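Local coordinates for 2-hydroxyisobutyryl-CoA synthetase (Aquincola tertiaricarbonis, PDB 6HDY), which belongs to the ANL superfamily of AMP-binding enzymes, combining a large N-terminal region with a smaller C-terminal domain, at residues K271-G276 with E291-M297; G296-D302 with R357-P363; Y33-E39 with A152-W156. All coordinates share one frame; numbering follows the deposited sequence.

Interaction 1. Residues K271-G276 with E291-M297; sequences KVYDCG and EQSNDGM. With 8LQ ([[(2~{R},3~{S},4~{R},5~{R})-5-(6-aminopurin-9-yl)-3,4-bis(oxidanyl)oxolan-2-yl]methoxy-oxidanyl-phosphoryl] (3~{S})-3-oxidanylbutanoate), chain C.
Met297 and Asp274 bury the most surface here, with Asn294 close behind, an example of how a strand end and a returning loop together finish a nucleotide pocket. The Met297 side chain crosses that of Asp274 at a slant, its CG 3.4 Å from Asp274 O. Extended at chi2 (-176°), the chain carries SD to 3.5 Å from Cys275 CA. Asp274 holds its carboxylate anti to its own backbone N (chi1 -165°), which places OD1 at the ligand: N6 of 8LQ donates to it over 3.1 Å. The same N6 reaches Cys275 O at 2.8 Å, while Ser256 takes the other carboxylate oxygen, OD2, and probably steadies the group. Asn294 contributes its CB, 3.7 Å from Tyr273 CE1 at the edge of the ring. A water accepts from Asp274 N and sits between Asn294 O and Gly296 O. At the far end Lys271 NZ donates to Glu291 O (2.8 Å), in the carbonyl plane. Strand 271-274 is outermost in the five-stranded parallel sheet, beside strand 246-249, and residues 291-296 lie in the loop between strands 287-288 and 297-299 of a small antiparallel sheet.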
loop_
_atom_site.group_PDB
_atom_site.type_symbol
_atom_site.label_atom_id
_atom_site.label_comp_id
_atom_site.label_asym_id
_atom_site.label_seq_id
_atom_site.Cartn_x
_atom_site.Cartn_y
_atom_site.Cartn_z
ATOM N N LYS A 271 -19.209 -6.581 -15.228
ATOM C CA LYS A 271 -20.086 -5.487 -14.790
ATOM C C LYS A 271 -19.258 -4.425 -14.082
ATOM O O LYS A 271 -18.261 -4.753 -13.447
ATOM C CB LYS A 271 -21.189 -5.994 -13.848
ATOM C CG LYS A 271 -22.337 -6.663 -14.591
ATOM C CD LYS A 271 -23.476 -7.052 -13.669
ATOM C CE LYS A 271 -24.523 -5.980 -13.518
ATOM N NZ LYS A 271 -25.849 -6.576 -13.233
ATOM N N VAL A 272 -19.675 -3.152 -14.199
ATOM C CA VAL A 272 -19.006 -2.030 -13.556
ATOM C C VAL A 272 -19.926 -1.478 -12.473
ATOM O O VAL A 272 -21.118 -1.340 -12.702
ATOM C CB VAL A 272 -18.546 -0.949 -14.582
ATOM C CG1 VAL A 272 -18.269 0.393 -13.900
ATOM C CG2 VAL A 272 -17.312 -1.415 -15.352
ATOM N N TYR A 273 -19.379 -1.207 -11.274
ATOM C CA TYR A 273 -20.153 -0.613 -10.188
ATOM C C TYR A 273 -19.552 0.688 -9.771
ATOM O O TYR A 273 -18.331 0.800 -9.722
ATOM C CB TYR A 273 -20.279 -1.560 -8.995
ATOM C CG TYR A 273 -21.026 -2.817 -9.362
ATOM C CD1 TYR A 273 -22.340 -2.758 -9.832
ATOM C CD2 TYR A 273 -20.392 -4.054 -9.356
ATOM C CE1 TYR A 273 -23.023 -3.908 -10.213
ATOM C CE2 TYR A 273 -21.076 -5.217 -9.704
ATOM C CZ TYR A 273 -22.395 -5.141 -10.119
ATOM O OH TYR A 273 -23.063 -6.274 -10.498
ATOM N N ASP A 274 -20.412 1.673 -9.492
ATOM C CA ASP A 274 -20.024 2.994 -9.023
ATOM C C ASP A 274 -20.211 3.041 -7.496
ATOM O O ASP A 274 -21.204 2.520 -6.977
ATOM C CB ASP A 274 -20.875 4.077 -9.711
ATOM C CG ASP A 274 -20.380 5.523 -9.627
ATOM O OD1 ASP A 274 -19.164 5.733 -9.408
ATOM O OD2 ASP A 274 -21.189 6.439 -9.874
ATOM N N CYS A 275 -19.212 3.609 -6.791
ATOM C CA CYS A 275 -19.246 3.849 -5.346
ATOM C C CYS A 275 -18.356 5.046 -5.012
ATOM O O CYS A 275 -17.581 5.481 -5.858
ATOM C CB CYS A 275 -18.885 2.607 -4.514
ATOM S SG CYS A 275 -17.149 2.097 -4.611
ATOM N N GLY A 276 -18.470 5.551 -3.787
ATOM C CA GLY A 276 -17.580 6.586 -3.311
ATOM C C GLY A 276 -18.134 7.967 -3.097
ATOM O O GLY A 276 -18.629 8.599 -4.026
ATOM N N GLU A 291 -25.770 -5.054 -7.503
ATOM C CA GLU A 291 -25.809 -5.964 -8.650
ATOM C C GLU A 291 -27.033 -5.744 -9.569
ATOM O O GLU A 291 -26.865 -5.759 -10.789
ATOM C CB GLU A 291 -25.687 -7.431 -8.231
ATOM C CG GLU A 291 -25.494 -8.364 -9.421
ATOM C CD GLU A 291 -25.297 -9.827 -9.093
ATOM O OE1 GLU A 291 -25.364 -10.192 -7.898
ATOM O OE2 GLU A 291 -25.055 -10.609 -10.039
ATOM N N GLN A 292 -28.224 -5.496 -8.984
ATOM C CA GLN A 292 -29.465 -5.260 -9.728
ATOM C C GLN A 292 -29.680 -3.779 -10.041
ATOM O O GLN A 292 -30.062 -3.463 -11.164
ATOM C CB GLN A 292 -30.699 -5.888 -9.046
ATOM C CG GLN A 292 -30.582 -7.410 -8.752
ATOM C CD GLN A 292 -29.719 -7.734 -7.532
ATOM O OE1 GLN A 292 -29.503 -6.901 -6.647
ATOM N NE2 GLN A 292 -29.157 -8.936 -7.480
ATOM N N SER A 293 -29.425 -2.868 -9.076
ATOM C CA SER A 293 -29.513 -1.417 -9.296
ATOM C C SER A 293 -28.094 -1.024 -9.699
ATOM O O SER A 293 -27.370 -0.383 -8.922
ATOM C CB SER A 293 -29.936 -0.715 -8.007
ATOM O OG SER A 293 -31.076 -1.347 -7.444
ATOM N N ASN A 294 -27.646 -1.533 -10.864
ATOM C CA ASN A 294 -26.253 -1.396 -11.324
ATOM C C ASN A 294 -25.918 -0.045 -11.967
ATOM O O ASN A 294 -24.743 0.207 -12.217
ATOM C CB ASN A 294 -25.853 -2.562 -12.255
ATOM C CG ASN A 294 -26.658 -2.603 -13.523
ATOM O OD1 ASN A 294 -27.868 -2.398 -13.513
ATOM N ND2 ASN A 294 -26.000 -2.804 -14.649
ATOM N N ASP A 295 -26.923 0.796 -12.256
ATOM C CA ASP A 295 -26.654 2.141 -12.773
ATOM C C ASP A 295 -26.690 3.145 -11.615
ATOM O O ASP A 295 -27.586 3.105 -10.758
ATOM C CB ASP A 295 -27.601 2.558 -13.911
ATOM C CG ASP A 295 -27.498 1.686 -15.153
ATOM O OD1 ASP A 295 -26.374 1.528 -15.681
ATOM O OD2 ASP A 295 -28.543 1.186 -15.612
ATOM N N GLY A 296 -25.678 3.996 -11.574
ATOM C CA GLY A 296 -25.571 4.996 -10.530
ATOM C C GLY A 296 -25.292 4.392 -9.167
ATOM O O GLY A 296 -24.649 3.336 -9.054
ATOM N N MET A 297 -25.771 5.072 -8.114
ATOM C CA MET A 297 -25.498 4.644 -6.749
ATOM C C MET A 297 -26.692 4.794 -5.858
ATOM O O MET A 297 -27.465 5.712 -6.042
ATOM C CB MET A 297 -24.350 5.487 -6.151
ATOM C CG MET A 297 -23.034 5.374 -6.903
ATOM S SD MET A 297 -21.645 6.279 -6.158
ATOM C CE MET A 297 -22.073 7.934 -6.524
HETATM N N9 8LQ C . -15.398 11.299 -6.293
HETATM C C8 8LQ C . -15.120 10.248 -5.505
HETATM N N7 8LQ C . -15.858 9.215 -5.896
HETATM C C5 8LQ C . -16.622 9.626 -6.922
HETATM C C6 8LQ C . -17.506 9.000 -7.731
HETATM N N6 8LQ C . -17.779 7.726 -7.497
HETATM N N1 8LQ C . -18.134 9.646 -8.732
HETATM C C2 8LQ C . -17.855 10.991 -8.991
HETATM N N3 8LQ C . -16.892 11.594 -8.196
HETATM C C4 8LQ C . -16.325 10.918 -7.168
HETATM C CAA 8LQ C . -11.704 7.611 -0.847
HETATM C CAZ 8LQ C . -12.683 7.418 -2.035
HETATM O OAE 8LQ C . -11.980 6.888 -3.154
HETATM C CAL 8LQ C . -13.361 8.735 -2.461
HETATM C CAS 8LQ C . -12.312 9.805 -2.792
HETATM O OAC 8LQ C . -11.727 9.777 -3.870
HETATM O OAQ 8LQ C . -12.042 10.702 -1.775
HETATM P PBC 8LQ C . -11.214 12.051 -2.001
HETATM O OAH 8LQ C . -9.760 11.563 -2.414
HETATM O OAD 8LQ C . -11.206 12.938 -0.824
HETATM O "O5'" 8LQ C . -11.948 12.762 -3.206
HETATM C "C5'" 8LQ C . -13.352 12.968 -3.068
HETATM C "C4'" 8LQ C . -13.891 13.619 -4.315
HETATM O "O4'" 8LQ C . -13.631 12.760 -5.457
HETATM C "C3'" 8LQ C . -15.354 13.667 -4.183
HETATM O "O3'" 8LQ C . -15.756 14.863 -3.457
HETATM C "C2'" 8LQ C . -15.777 13.698 -5.653
HETATM O "O2'" 8LQ C . -15.531 15.027 -6.262
HETATM C "C1'" 8LQ C . -14.826 12.685 -6.248
HETATM O O HOH W 1 -23.061 1.243 -10.303
#

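Interaction 2. Residues G296-D302 with R357-P363; sequences GMLCWQD and RTYPRLP. With SO4 (sulfate ion), chain E.
Tyr359 and Trp300 lean together obliquely, ring planes 40° apart. Tyr359 CE2 lies over the rim of one indole face, 3.7 Å from Trp300 CD2, while Trp300 CA sits over the centre of the phenol ring in a CH-pi contact. The phenol edge has two neighbours: Leu298 CD1, and Asp302 OD1, to which OH donates over 2.7 Å on the syn side. Carboxylate and ring are within 19° of coplanar, and Asp302 OD2 turns to Arg38 and Arg153. They lie just beyond a short antiparallel pairing, in which strand 297-299 is the middle of three strands, flanked by 287-288 and 361-362. Met297 and Leu362 form a hydrogen-bonded pair: Met297 N donates to Leu362 O, and Leu362 N donates back to Met297 O (2.7 Å), nearly straight; Cys299 N continues the pattern to Pro360 O at 2.9 Å. Met297 CE and Leu362 CD1 meet on one face of the sheet. On the other, Leu298 forks, CD1 against Arg357 CB (3.7 Å) and CD2 against Arg361 CG. Fully extended from a CG anti to its N (chi1 -169°), Arg361 carries its guanidinium to Asp295 O and to a sulfate ion, probably from the crystallisation liquor, whose O2 lies 2.9 Å from NH1.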
loop_
_atom_site.group_PDB
_atom_site.type_symbol
_atom_site.label_atom_id
_atom_site.label_comp_id
_atom_site.label_asym_id
_atom_site.label_seq_id
_atom_site.Cartn_x
_atom_site.Cartn_y
_atom_site.Cartn_z
ATOM N N GLY A 296 -25.678 3.996 -11.574
ATOM C CA GLY A 296 -25.571 4.996 -10.530
ATOM C C GLY A 296 -25.292 4.392 -9.167
ATOM O O GLY A 296 -24.649 3.336 -9.054
ATOM N N MET A 297 -25.771 5.072 -8.114
ATOM C CA MET A 297 -25.498 4.644 -6.749
ATOM C C MET A 297 -26.692 4.794 -5.858
ATOM O O MET A 297 -27.465 5.712 -6.042
ATOM C CB MET A 297 -24.350 5.487 -6.151
ATOM C CG MET A 297 -23.034 5.374 -6.903
ATOM S SD MET A 297 -21.645 6.279 -6.158
ATOM C CE MET A 297 -22.073 7.934 -6.524
ATOM N N LEU A 298 -26.812 3.930 -4.850
ATOM C CA LEU A 298 -27.829 4.076 -3.811
ATOM C C LEU A 298 -27.159 4.804 -2.617
ATOM O O LEU A 298 -25.952 4.681 -2.429
ATOM C CB LEU A 298 -28.319 2.701 -3.329
ATOM C CG LEU A 298 -29.093 1.789 -4.300
ATOM C CD1 LEU A 298 -29.772 0.687 -3.538
ATOM C CD2 LEU A 298 -30.092 2.580 -5.195
ATOM N N CYS A 299 -27.945 5.533 -1.825
ATOM C CA CYS A 299 -27.503 6.224 -0.618
ATOM C C CYS A 299 -27.840 5.302 0.530
ATOM O O CYS A 299 -28.995 5.251 0.933
ATOM C CB CYS A 299 -28.211 7.571 -0.463
ATOM S SG CYS A 299 -27.966 8.703 -1.847
ATOM N N TRP A 300 -26.847 4.563 1.047
ATOM C CA TRP A 300 -27.017 3.642 2.172
ATOM C C TRP A 300 -27.139 4.478 3.455
ATOM O O TRP A 300 -26.186 4.638 4.211
ATOM C CB TRP A 300 -25.861 2.641 2.213
ATOM C CG TRP A 300 -25.767 1.771 0.998
ATOM C CD1 TRP A 300 -25.477 2.166 -0.274
ATOM C CD2 TRP A 300 -25.867 0.337 0.960
ATOM N NE1 TRP A 300 -25.443 1.077 -1.113
ATOM C CE2 TRP A 300 -25.662 -0.061 -0.383
ATOM C CE3 TRP A 300 -26.098 -0.655 1.937
ATOM C CZ2 TRP A 300 -25.687 -1.414 -0.782
ATOM C CZ3 TRP A 300 -26.131 -1.986 1.540
ATOM C CH2 TRP A 300 -25.925 -2.357 0.200
ATOM N N GLN A 301 -28.352 5.042 3.643
ATOM C CA GLN A 301 -28.757 6.014 4.656
ATOM C C GLN A 301 -28.494 5.645 6.119
ATOM O O GLN A 301 -28.246 6.549 6.923
ATOM C CB GLN A 301 -30.238 6.377 4.465
ATOM C CG GLN A 301 -30.531 7.163 3.174
ATOM C CD GLN A 301 -29.807 8.491 3.068
ATOM O OE1 GLN A 301 -28.591 8.561 2.830
ATOM N NE2 GLN A 301 -30.546 9.580 3.178
ATOM N N ASP A 302 -28.594 4.352 6.478
ATOM C CA ASP A 302 -28.352 3.878 7.850
ATOM C C ASP A 302 -26.857 3.687 8.168
ATOM O O ASP A 302 -26.509 3.334 9.311
ATOM C CB ASP A 302 -29.163 2.612 8.156
ATOM C CG ASP A 302 -28.963 1.534 7.124
ATOM O OD1 ASP A 302 -29.556 1.649 6.028
ATOM O OD2 ASP A 302 -28.180 0.598 7.391
ATOM N N ARG A 357 -33.867 -2.534 -2.543
ATOM C CA ARG A 357 -33.394 -1.747 -1.404
ATOM C C ARG A 357 -34.165 -0.422 -1.397
ATOM O O ARG A 357 -34.316 0.231 -2.445
ATOM C CB ARG A 357 -31.869 -1.542 -1.441
ATOM C CG ARG A 357 -31.094 -2.801 -1.015
ATOM C CD ARG A 357 -29.599 -2.673 -1.242
ATOM N NE ARG A 357 -28.872 -3.874 -0.828
ATOM C CZ ARG A 357 -28.559 -4.895 -1.622
ATOM N NH1 ARG A 357 -27.874 -5.918 -1.154
ATOM N NH2 ARG A 357 -28.932 -4.896 -2.895
ATOM N N THR A 358 -34.710 -0.062 -0.231
ATOM C CA THR A 358 -35.544 1.138 -0.063
ATOM C C THR A 358 -34.714 2.404 0.254
ATOM O O THR A 358 -34.964 3.083 1.254
ATOM C CB THR A 358 -36.565 0.852 1.028
ATOM O OG1 THR A 358 -35.834 0.399 2.152
ATOM C CG2 THR A 358 -37.617 -0.197 0.619
ATOM N N TYR A 359 -33.738 2.723 -0.610
ATOM C CA TYR A 359 -32.828 3.857 -0.446
ATOM C C TYR A 359 -33.002 4.902 -1.556
ATOM O O TYR A 359 -33.275 4.500 -2.698
ATOM C CB TYR A 359 -31.356 3.370 -0.547
ATOM C CG TYR A 359 -30.816 2.540 0.599
ATOM C CD1 TYR A 359 -30.967 2.955 1.921
ATOM C CD2 TYR A 359 -30.054 1.403 0.359
ATOM C CE1 TYR A 359 -30.408 2.231 2.975
ATOM C CE2 TYR A 359 -29.515 0.656 1.407
ATOM C CZ TYR A 359 -29.712 1.066 2.714
ATOM O OH TYR A 359 -29.210 0.312 3.744
ATOM N N PRO A 360 -32.673 6.209 -1.293
ATOM C CA PRO A 360 -32.629 7.195 -2.390
ATOM C C PRO A 360 -31.462 6.814 -3.304
ATOM O O PRO A 360 -30.538 6.098 -2.881
ATOM C CB PRO A 360 -32.330 8.523 -1.678
ATOM C CG PRO A 360 -32.638 8.272 -0.238
ATOM C CD PRO A 360 -32.281 6.837 -0.020
ATOM N N ARG A 361 -31.521 7.257 -4.555
ATOM C CA ARG A 361 -30.553 6.907 -5.573
ATOM C C ARG A 361 -29.959 8.147 -6.243
ATOM O O ARG A 361 -30.619 9.175 -6.356
ATOM C CB ARG A 361 -31.277 6.033 -6.632
ATOM C CG ARG A 361 -30.394 5.338 -7.658
ATOM C CD ARG A 361 -31.232 4.440 -8.550
ATOM N NE ARG A 361 -30.406 3.486 -9.301
ATOM C CZ ARG A 361 -30.883 2.530 -10.094
ATOM N NH1 ARG A 361 -32.195 2.377 -10.252
ATOM N NH2 ARG A 361 -30.052 1.730 -10.751
ATOM N N LEU A 362 -28.727 8.008 -6.733
ATOM C CA LEU A 362 -28.005 8.953 -7.568
ATOM C C LEU A 362 -27.940 8.206 -8.923
ATOM O O LEU A 362 -26.974 7.473 -9.179
ATOM C CB LEU A 362 -26.610 9.275 -6.999
ATOM C CG LEU A 362 -26.536 9.672 -5.510
ATOM C CD1 LEU A 362 -25.098 9.996 -5.097
ATOM C CD2 LEU A 362 -27.458 10.848 -5.183
ATOM N N PRO A 363 -29.016 8.320 -9.758
ATOM C CA PRO A 363 -29.089 7.534 -11.009
ATOM C C PRO A 363 -27.967 7.717 -12.025
ATOM O O PRO A 363 -27.765 6.840 -12.883
ATOM C CB PRO A 363 -30.427 7.966 -11.615
ATOM C CG PRO A 363 -31.198 8.514 -10.504
ATOM C CD PRO A 363 -30.229 9.143 -9.583
HETATM S S SO4 E . -33.971 1.273 -12.966
HETATM O O1 SO4 E . -34.658 1.651 -11.724
HETATM O O2 SO4 E . -32.574 0.917 -12.711
HETATM O O3 SO4 E . -34.639 0.114 -13.557
HETATM O O4 SO4 E . -34.009 2.406 -13.891
#

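Interaction 3. Residues Y33-E39 with A152-W156; sequences YWFPRRE and ARIMW
Trp34, on the turn leading into helix 36-40, passes close to Arg153 of helix 141-157, their CA atoms 5.2 Å apart, with Phe35 at the N-cap. The indole lies flat against the helix: Arg153 CB stands over the five-membered ring in a CH-pi contact, 3.8 Å from its centroid, and Ala152 CB touches Trp34 CH2. Trp156 comes to the indole edge with CB, 3.8 Å from Trp34 CE3, the two indole planes steeply inclined, at 78°. Beyond the indole, Arg153 runs extended, CG anti to the backbone N (chi1 164°), and its CD passes Phe35 CD2 at 3.6 Å. Its NE then forms a salt bridge with Glu39 OE1 (3.0 Å), the carboxylate and guanidinium nearly parallel. Phe35 N donates to the same oxygen at 3.0 Å, from the opposite face of the carboxylate plane, so two donors grip OE1 and tie the helix start to its neighbour. Arg38 brings its guanidinium within 3.4 Å (NE to Arg153 NH1), a proximity that Asp302, paired with both arginines, and Glu331, paired with Arg38, probably offset. A water that accepts from Trp34 N also reaches Arg153 O. The other Glu39 oxygen pairs with Arg357, in the loop before strand 361-362, and helix 176-187 packs beside the contact, its Arg187 touching both Trp34 and Ala152.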
loop_
_atom_site.group_PDB
_atom_site.type_symbol
_atom_site.label_atom_id
_atom_site.label_comp_id
_atom_site.label_asym_id
_atom_site.label_seq_id
_atom_site.Cartn_x
_atom_site.Cartn_y
_atom_site.Cartn_z
ATOM N N TYR A 33 -29.119 -9.552 0.245
ATOM C CA TYR A 33 -28.789 -8.511 1.214
ATOM C C TYR A 33 -27.967 -9.029 2.389
ATOM O O TYR A 33 -28.219 -10.130 2.889
ATOM C CB TYR A 33 -30.078 -7.846 1.740
ATOM C CG TYR A 33 -31.178 -7.737 0.704
ATOM C CD1 TYR A 33 -31.166 -6.725 -0.254
ATOM C CD2 TYR A 33 -32.234 -8.643 0.682
ATOM C CE1 TYR A 33 -32.168 -6.628 -1.218
ATOM C CE2 TYR A 33 -33.258 -8.538 -0.259
ATOM C CZ TYR A 33 -33.219 -7.531 -1.208
ATOM O OH TYR A 33 -34.222 -7.427 -2.138
ATOM N N TRP A 34 -26.980 -8.222 2.822
ATOM C CA TRP A 34 -26.140 -8.494 3.982
ATOM C C TRP A 34 -27.024 -8.270 5.206
ATOM O O TRP A 34 -27.079 -9.136 6.081
ATOM C CB TRP A 34 -24.901 -7.576 3.992
ATOM C CG TRP A 34 -23.990 -7.770 5.175
ATOM C CD1 TRP A 34 -24.140 -7.235 6.420
ATOM C CD2 TRP A 34 -22.729 -8.457 5.184
ATOM N NE1 TRP A 34 -23.078 -7.594 7.223
ATOM C CE2 TRP A 34 -22.195 -8.339 6.488
ATOM C CE3 TRP A 34 -21.981 -9.141 4.206
ATOM C CZ2 TRP A 34 -20.959 -8.889 6.845
ATOM C CZ3 TRP A 34 -20.770 -9.709 4.571
ATOM C CH2 TRP A 34 -20.278 -9.592 5.880
ATOM N N PHE A 35 -27.745 -7.125 5.241
ATOM C CA PHE A 35 -28.693 -6.823 6.312
ATOM C C PHE A 35 -30.091 -6.621 5.707
ATOM O O PHE A 35 -30.436 -5.497 5.341
ATOM C CB PHE A 35 -28.248 -5.628 7.169
ATOM C CG PHE A 35 -27.074 -5.884 8.091
ATOM C CD1 PHE A 35 -26.968 -7.078 8.799
ATOM C CD2 PHE A 35 -26.101 -4.906 8.291
ATOM C CE1 PHE A 35 -25.919 -7.287 9.696
ATOM C CE2 PHE A 35 -25.043 -5.121 9.173
ATOM C CZ PHE A 35 -24.954 -6.312 9.869
ATOM N N PRO A 36 -30.902 -7.710 5.568
ATOM C CA PRO A 36 -32.238 -7.561 4.963
ATOM C C PRO A 36 -33.098 -6.428 5.534
ATOM O O PRO A 36 -33.661 -5.670 4.745
ATOM C CB PRO A 36 -32.888 -8.941 5.177
ATOM C CG PRO A 36 -31.718 -9.893 5.262
ATOM C CD PRO A 36 -30.623 -9.120 5.933
ATOM N N ARG A 37 -33.184 -6.295 6.884
ATOM C CA ARG A 37 -34.005 -5.257 7.521
ATOM C C ARG A 37 -33.541 -3.865 7.201
ATOM O O ARG A 37 -34.284 -3.151 6.541
ATOM C CB ARG A 37 -34.160 -5.456 9.044
ATOM C CG ARG A 37 -35.077 -4.427 9.736
ATOM C CD ARG A 37 -36.529 -4.523 9.268
ATOM N NE ARG A 37 -37.400 -3.527 9.898
ATOM C CZ ARG A 37 -38.580 -3.147 9.408
ATOM N NH1 ARG A 37 -39.316 -2.248 10.054
ATOM N NH2 ARG A 37 -39.022 -3.646 8.259
ATOM N N ARG A 38 -32.304 -3.488 7.618
ATOM C CA ARG A 38 -31.725 -2.156 7.388
ATOM C C ARG A 38 -31.801 -1.698 5.922
ATOM O O ARG A 38 -32.130 -0.541 5.656
ATOM C CB ARG A 38 -30.284 -2.099 7.901
ATOM C CG ARG A 38 -30.176 -2.079 9.429
ATOM C CD ARG A 38 -28.745 -2.273 9.942
ATOM N NE ARG A 38 -27.893 -1.119 9.656
ATOM C CZ ARG A 38 -26.781 -0.805 10.315
ATOM N NH1 ARG A 38 -26.376 -1.546 11.338
ATOM N NH2 ARG A 38 -26.065 0.250 9.951
ATOM N N GLU A 39 -31.580 -2.640 4.987
ATOM C CA GLU A 39 -31.527 -2.419 3.543
ATOM C C GLU A 39 -32.884 -2.349 2.816
ATOM O O GLU A 39 -32.990 -1.626 1.822
ATOM C CB GLU A 39 -30.637 -3.495 2.885
ATOM C CG GLU A 39 -29.181 -3.484 3.358
ATOM C CD GLU A 39 -28.259 -4.516 2.734
ATOM O OE1 GLU A 39 -27.206 -4.833 3.332
ATOM O OE2 GLU A 39 -28.579 -4.992 1.625
ATOM N N ALA A 152 -17.887 -4.538 3.617
ATOM C CA ALA A 152 -18.179 -5.956 3.303
ATOM C C ALA A 152 -19.651 -6.100 2.907
ATOM O O ALA A 152 -19.965 -6.827 1.966
ATOM C CB ALA A 152 -17.893 -6.851 4.507
ATOM N N ARG A 153 -20.535 -5.388 3.624
ATOM C CA ARG A 153 -21.978 -5.356 3.413
ATOM C C ARG A 153 -22.361 -4.880 1.995
ATOM O O ARG A 153 -23.114 -5.557 1.289
ATOM C CB ARG A 153 -22.627 -4.479 4.496
ATOM C CG ARG A 153 -24.044 -4.036 4.197
ATOM C CD ARG A 153 -24.638 -3.393 5.407
ATOM N NE ARG A 153 -25.933 -2.789 5.114
ATOM C CZ ARG A 153 -26.502 -1.851 5.858
ATOM N NH1 ARG A 153 -25.908 -1.422 6.962
ATOM N NH2 ARG A 153 -27.679 -1.350 5.518
ATOM N N ILE A 154 -21.810 -3.727 1.592
ATOM C CA ILE A 154 -22.034 -3.080 0.301
ATOM C C ILE A 154 -21.359 -3.892 -0.834
ATOM O O ILE A 154 -21.903 -3.954 -1.924
ATOM C CB ILE A 154 -21.544 -1.603 0.399
ATOM C CG1 ILE A 154 -22.387 -0.813 1.421
ATOM C CG2 ILE A 154 -21.566 -0.920 -0.953
ATOM C CD1 ILE A 154 -21.695 0.394 2.020
ATOM N N MET A 155 -20.184 -4.510 -0.578
ATOM C CA MET A 155 -19.496 -5.336 -1.586
ATOM C C MET A 155 -20.317 -6.624 -1.859
ATOM O O MET A 155 -20.366 -7.100 -2.990
ATOM C CB MET A 155 -18.060 -5.661 -1.133
ATOM C CG MET A 155 -17.069 -4.535 -1.410
ATOM S SD MET A 155 -15.459 -4.795 -0.601
ATOM C CE MET A 155 -14.937 -6.291 -1.395
ATOM N N TRP A 156 -20.985 -7.151 -0.817
ATOM C CA TRP A 156 -21.893 -8.290 -0.916
ATOM C C TRP A 156 -23.060 -7.859 -1.836
ATOM O O TRP A 156 -23.481 -8.638 -2.697
ATOM C CB TRP A 156 -22.395 -8.709 0.481
ATOM C CG TRP A 156 -23.399 -9.823 0.445
ATOM C CD1 TRP A 156 -24.703 -9.739 0.072
ATOM C CD2 TRP A 156 -23.172 -11.192 0.796
ATOM N NE1 TRP A 156 -25.287 -10.978 0.103
ATOM C CE2 TRP A 156 -24.379 -11.889 0.562
ATOM C CE3 TRP A 156 -22.058 -11.903 1.274
ATOM C CZ2 TRP A 156 -24.519 -13.256 0.821
ATOM C CZ3 TRP A 156 -22.192 -13.262 1.516
ATOM C CH2 TRP A 156 -23.409 -13.928 1.278
HETATM O O HOH W 2 -25.831 -6.207 0.816
#

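How the interactions relate
Along the chain the contacts follow in series: interaction 3 closes before interaction 1 opens, and interaction 2 comes last. They lie on one side of the chain's centre. Interactions 1 and 2, with centres about 10 Å apart, share Gly296 and Met297, so the edge of the parallel sheet, beside the 8LQ pocket, packs against the start of the three-stranded antiparallel sheet. Interaction 3 has its centre about 12 Å from that of interaction 2 and joins it through two salt bridges, Arg357 with Glu39 and Asp302 with Arg153. Interactions 1 and 3 do not touch. The antiparallel strands thus stand between the ligand-binding sheet edge and helices 36-40 and 141-157, connecting distant parts of the sequence.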